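PDB 1O5J: divalent-cation tolerance protein CutA from Thermotoga maritima, which probably takes part in resistance to heavy metals as a copper-binding homotrimer of the CutA family. Local coordinates for residues A[80-83]-A[89-92]. Sequence-based numbering, arbitrary orientation.
Sequences ELRK and TPAI
Leu81 and Arg82, on the last turn of helix 74-84, face Ile92 and Pro90, which lie where the chain, having turned back after the helix, leads to strand 92-100. The CA atoms of Arg82 and Pro90 are 7.7 Å apart and those of Leu81 and Ile92 8.1 Å, a spacing filled mainly by side chains. The arrangement belongs to the ferredoxin-like fold of the CutA family, in which two helices cover one face of an antiparallel sheet; here the second of these helices meets the segment leading to strand 92-100, the outermost on its side within this chain, and the Ile92 backbone is hydrogen-bonded to the second subunit. Leu81 and Ile92 each project toward the opposing segment and pass alongside one another, running in opposite senses. Ile92 reaches the helix with its longer branch: CG1 stands anti to the carbonyl carbon (chi1 -51°) and CD1 continues the chain outward, to 3.7 Å from Leu81 CB. Its other branch meets the tip of the leucine, with CG2 3.9 Å from Leu81 CD1. Phe20 and Ile29 also pack on Leu81, while Val16 lies against Ile92, so the pair forms part of the hydrophobic layer between helices and sheet. Pro90 is buried too, between this helix and Leu101 of the second subunit. Bends at chi2 (-72°) and chi3 (70°) carry the Arg82 chain round to the proline, roughly perpendicular to that side chain. The guanidinium is held against the proline ring by a salt bridge from NH2 to Glu103 of the second subunit and a hydrogen bond from NH2 to the Glu88 carbonyl, tying the helix end to the trimer interface. Its two terminal nitrogens lie obliquely against one ring carbon, Pro90 CD, with NH1 at 3.5 Å and NH2 at 3.6 Å.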
loop_
_atom_site.group_PDB
_atom_site.type_symbol
_atom_site.label_atom_id
_atom_site.label_comp_id
_atom_site.label_asym_id
_atom_site.label_seq_id
_atom_site.Cartn_x
_atom_site.Cartn_y
_atom_site.Cartn_z
ATOM N N GLU A 80 -20.023 -5.403 5.935
ATOM C CA GLU A 80 -20.344 -3.999 6.279
ATOM C C GLU A 80 -19.880 -3.008 5.200
ATOM O O GLU A 80 -20.603 -2.092 4.838
ATOM C CB GLU A 80 -19.713 -3.614 7.609
ATOM C CG GLU A 80 -20.175 -2.273 8.158
ATOM C CD GLU A 80 -21.575 -2.327 8.750
ATOM O OE1 GLU A 80 -22.078 -3.438 8.960
ATOM O OE2 GLU A 80 -22.172 -1.260 9.022
ATOM N N LEU A 81 -18.663 -3.158 4.706
ATOM C CA LEU A 81 -18.205 -2.307 3.605
ATOM C C LEU A 81 -19.103 -2.478 2.396
ATOM O O LEU A 81 -19.386 -1.521 1.718
ATOM C CB LEU A 81 -16.800 -2.678 3.155
ATOM C CG LEU A 81 -15.666 -1.888 3.722
ATOM C CD1 LEU A 81 -14.375 -2.512 3.199
ATOM C CD2 LEU A 81 -15.807 -0.401 3.328
ATOM N N ARG A 82 -19.519 -3.707 2.135
ATOM C CA ARG A 82 -20.431 -4.014 1.032
ATOM C C ARG A 82 -21.727 -3.212 1.194
ATOM O O ARG A 82 -22.246 -2.649 0.240
ATOM C CB ARG A 82 -20.783 -5.502 1.039
ATOM C CG ARG A 82 -20.897 -6.178 -0.300
ATOM C CD ARG A 82 -22.107 -5.808 -1.099
ATOM N NE ARG A 82 -21.999 -4.428 -1.563
ATOM C CZ ARG A 82 -21.574 -4.034 -2.767
ATOM N NH1 ARG A 82 -21.528 -2.725 -3.001
ATOM N NH2 ARG A 82 -21.282 -4.914 -3.746
ATOM N N LYS A 83 -22.264 -3.157 2.403
ATOM C CA LYS A 83 -23.527 -2.482 2.570
ATOM C C LYS A 83 -23.411 -0.961 2.528
ATOM O O LYS A 83 -24.322 -0.274 2.073
ATOM C CB LYS A 83 -24.227 -2.947 3.840
ATOM C CG LYS A 83 -23.964 -2.133 5.066
ATOM C CD LYS A 83 -25.165 -2.081 5.964
ATOM C CE LYS A 83 -24.772 -1.510 7.309
ATOM N N THR A 89 -19.968 -2.131 -7.611
ATOM C CA THR A 89 -18.936 -3.162 -7.474
ATOM C C THR A 89 -17.641 -2.542 -6.977
ATOM O O THR A 89 -16.759 -2.209 -7.757
ATOM C CB THR A 89 -18.690 -3.836 -8.820
ATOM O OG1 THR A 89 -19.926 -4.333 -9.355
ATOM C CG2 THR A 89 -17.758 -5.020 -8.664
ATOM N N PRO A 90 -17.504 -2.385 -5.674
ATOM C CA PRO A 90 -16.339 -1.726 -5.132
ATOM C C PRO A 90 -15.134 -2.655 -5.122
ATOM O O PRO A 90 -15.304 -3.882 -5.071
ATOM C CB PRO A 90 -16.754 -1.425 -3.707
ATOM C CG PRO A 90 -17.714 -2.535 -3.387
ATOM C CD PRO A 90 -18.463 -2.776 -4.634
ATOM N N ALA A 91 -13.944 -2.054 -5.172
ATOM C CA ALA A 91 -12.719 -2.787 -4.934
ATOM C C ALA A 91 -12.644 -3.002 -3.409
ATOM O O ALA A 91 -12.626 -2.053 -2.635
ATOM C CB ALA A 91 -11.523 -1.999 -5.414
ATOM N N ILE A 92 -12.704 -4.249 -3.000
ATOM C CA ILE A 92 -12.424 -4.648 -1.613
ATOM C C ILE A 92 -11.563 -5.898 -1.718
ATOM O O ILE A 92 -11.977 -6.887 -2.343
ATOM C CB ILE A 92 -13.703 -4.948 -0.830
ATOM C CG1 ILE A 92 -14.727 -3.829 -0.937
ATOM C CG2 ILE A 92 -13.372 -5.216 0.641
ATOM C CD1 ILE A 92 -16.021 -4.120 -0.196
#